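Local coordinates for Xcc1710-like domain-containing protein (Bordetella parapertussis 12822, PDB 3CPK) that is of unknown function, a member of the DUF498/DUF598 family with an Xcc1710-like domain, at residues V91-T96 with G117-D122. Numbering follows the deposited sequence.
Sequences VLLVGT and GVEAMD
E119 lies across V91, reaching over to the neighbouring strand with an extended chain: CG stands anti to the carbonyl carbon (chi1 -50°), and OE2 ends 3.3 Å from V91 CG1. CG and CD of E119 also run within 3.9 Å of V91 CG1, which suits a long residue with a charged end at an exposed edge-strand position. The backbones form a parallel ladder. L92 N donates to G117 O (2.8 Å) and V94 N to E119 O (2.7 Å); L92 O accepts from E119 N, V94 O from M121 N, and T96 N donates to M121 O. Strands 91-95 and 117-121, joined through helix 105-112, make a beta-alpha-beta unit; 117-121 is an edge strand of the mixed sheet within this chain, and 91-95 has 140-144 on its other side. On the other face the CG2 methyls of beta-branched V94 and V118 make a loose contact (4.4 Å), and L92 and V118 touch L111 of helix 105-112. The small A120 leaves its CB 4.0 Å from T96 CG2. That methyl points there because T96 holds OG1 between N and the carbonyl carbon (chi1 60°), its hydroxyl bonding to R99 O. On the E119 face, selenomethionine M121 bends at chi3 and packs on A126 and T129 of helix 123-135; D122, at its N-cap, bonds weakly through OD2 to A125 N.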
ATOM      1  N   VAL A  91      -9.718  -0.140   3.321  1.00 47.74           N
ATOM      2  CA  VAL A  91      -8.593   0.683   3.740  1.00 43.65           C
ATOM      3  C   VAL A  91      -7.452   0.738   2.727  1.00 40.37           C
ATOM      4  O   VAL A  91      -7.120  -0.270   2.101  1.00 39.84           O
ATOM      5  CB  VAL A  91      -7.976   0.115   5.048  1.00 44.20           C
ATOM      6  CG1 VAL A  91      -7.115   1.164   5.734  1.00 42.85           C
ATOM      7  CG2 VAL A  91      -9.071  -0.394   5.965  1.00 48.11           C
ATOM      8  N   LEU A  92      -6.862   1.918   2.563  1.00 36.24           N
ATOM      9  CA  LEU A  92      -5.699   2.055   1.704  1.00 34.33           C
ATOM     10  C   LEU A  92      -4.549   2.353   2.650  1.00 36.20           C
ATOM     11  O   LEU A  92      -4.481   3.423   3.258  1.00 37.66           O
ATOM     12  CB  LEU A  92      -5.814   3.199   0.696  1.00 32.56           C
ATOM     13  CG  LEU A  92      -4.445   3.512   0.047  1.00 36.23           C
ATOM     14  CD1 LEU A  92      -3.833   2.239  -0.542  1.00 31.21           C
ATOM     15  CD2 LEU A  92      -4.593   4.573  -1.028  1.00 34.89           C
ATOM     16  N   LEU A  93      -3.667   1.377   2.794  1.00 35.59           N
ATOM     17  CA  LEU A  93      -2.498   1.507   3.642  1.00 32.90           C
ATOM     18  C   LEU A  93      -1.412   2.165   2.815  1.00 32.78           C
ATOM     19  O   LEU A  93      -1.204   1.806   1.657  1.00 33.44           O
ATOM     20  CB  LEU A  93      -2.018   0.125   4.087  1.00 35.69           C
ATOM     21  CG  LEU A  93      -2.540  -0.539   5.361  1.00 31.26           C
ATOM     22  CD1 LEU A  93      -3.936  -0.059   5.704  1.00 34.83           C
ATOM     23  CD2 LEU A  93      -2.497  -2.039   5.165  1.00 31.31           C
ATOM     24  N   VAL A  94      -0.725   3.132   3.403  1.00 32.18           N
ATOM     25  CA  VAL A  94       0.353   3.799   2.698  1.00 31.10           C
ATOM     26  C   VAL A  94       1.650   3.751   3.512  1.00 32.83           C
ATOM     27  O   VAL A  94       1.734   4.302   4.619  1.00 31.97           O
ATOM     28  CB  VAL A  94      -0.011   5.257   2.380  1.00 30.97           C
ATOM     29  CG1 VAL A  94       1.104   5.906   1.545  1.00 27.07           C
ATOM     30  CG2 VAL A  94      -1.331   5.296   1.633  1.00 27.62           C
ATOM     31  N   GLY A  95       2.643   3.051   2.959  1.00 33.43           N
ATOM     32  CA  GLY A  95       3.943   2.928   3.599  1.00 31.59           C
ATOM     33  C   GLY A  95       4.823   4.053   3.109  1.00 33.47           C
ATOM     34  O   GLY A  95       5.273   4.052   1.971  1.00 35.24           O
ATOM     35  N   THR A  96       5.059   5.027   3.975  1.00 35.58           N
ATOM     36  CA  THR A  96       5.853   6.195   3.632  1.00 33.79           C
ATOM     37  C   THR A  96       7.336   6.005   3.886  1.00 34.36           C
ATOM     38  O   THR A  96       8.066   6.960   4.165  1.00 37.94           O
ATOM     39  CB  THR A  96       5.338   7.432   4.399  1.00 33.87           C
ATOM     40  OG1 THR A  96       5.424   7.210   5.819  1.00 27.43           O
ATOM     41  CG2 THR A  96       3.888   7.684   4.025  1.00 30.14           C
ATOM     42  N   GLY A 117     -10.870   4.743   3.573  1.00 45.75           N
ATOM     43  CA  GLY A 117     -10.052   5.316   4.625  1.00 45.95           C
ATOM     44  C   GLY A 117      -8.593   4.988   4.396  1.00 45.55           C
ATOM     45  O   GLY A 117      -8.261   3.854   4.052  1.00 48.29           O
ATOM     46  N   VAL A 118      -7.718   5.969   4.580  1.00 43.30           N
ATOM     47  CA  VAL A 118      -6.297   5.743   4.369  1.00 40.70           C
ATOM     48  C   VAL A 118      -5.463   5.901   5.630  1.00 40.53           C
ATOM     49  O   VAL A 118      -5.770   6.697   6.507  1.00 42.37           O
ATOM     50  CB  VAL A 118      -5.746   6.656   3.231  1.00 40.92           C
ATOM     51  CG1 VAL A 118      -6.838   7.549   2.710  1.00 39.81           C
ATOM     52  CG2 VAL A 118      -4.557   7.472   3.713  1.00 37.38           C
ATOM     53  N   GLU A 119      -4.393   5.126   5.702  1.00 39.43           N
ATOM     54  CA  GLU A 119      -3.508   5.145   6.847  1.00 42.27           C
ATOM     55  C   GLU A 119      -2.058   5.120   6.396  1.00 38.76           C
ATOM     56  O   GLU A 119      -1.627   4.180   5.730  1.00 37.52           O
ATOM     57  CB  GLU A 119      -3.789   3.927   7.717  1.00 43.68           C
ATOM     58  CG  GLU A 119      -5.260   3.754   8.031  1.00 53.70           C
ATOM     59  CD  GLU A 119      -5.526   2.587   8.961  1.00 53.31           C
ATOM     60  OE1 GLU A 119      -4.636   2.273   9.782  1.00 66.88           O
ATOM     61  OE2 GLU A 119      -6.628   2.001   8.882  1.00 57.88           O
ATOM     62  N   ALA A 120      -1.309   6.156   6.757  1.00 35.94           N
ATOM     63  CA  ALA A 120       0.097   6.234   6.398  1.00 32.21           C
ATOM     64  C   ALA A 120       0.902   5.797   7.608  1.00 30.93           C
ATOM     65  O   ALA A 120       0.521   6.065   8.733  1.00 30.86           O
ATOM     66  CB  ALA A 120       0.455   7.647   6.014  1.00 33.32           C
HETATM   67  N   MSE A 121       1.997   5.090   7.375  1.00 29.33           N
HETATM   68  CA  MSE A 121       2.851   4.629   8.459  1.00 28.54           C
HETATM   69  C   MSE A 121       4.144   4.202   7.811  1.00 26.32           C
HETATM   70  O   MSE A 121       4.208   4.094   6.588  1.00 27.92           O
HETATM   71  CB  MSE A 121       2.201   3.452   9.193  1.00 28.76           C
HETATM   72  CG  MSE A 121       1.758   2.306   8.283  1.00 36.29           C
HETATM   73 SE   MSE A 121       0.723   0.934   9.194  1.00 39.40          SE
HETATM   74  CE  MSE A 121      -1.011   1.837   9.159  1.00 32.90           C
ATOM     75  N   ASP A 122       5.181   3.974   8.610  1.00 24.58           N
ATOM     76  CA  ASP A 122       6.446   3.540   8.043  1.00 25.70           C
ATOM     77  C   ASP A 122       6.153   2.265   7.266  1.00 28.62           C
ATOM     78  O   ASP A 122       5.225   1.526   7.593  1.00 29.62           O
ATOM     79  CB  ASP A 122       7.478   3.282   9.146  1.00 25.31           C
ATOM     80  CG  ASP A 122       7.024   2.257  10.141  1.00 25.72           C
ATOM     81  OD1 ASP A 122       6.140   2.579  10.965  1.00 31.30           O
ATOM     82  OD2 ASP A 122       7.540   1.120  10.092  1.00 34.58           O
TER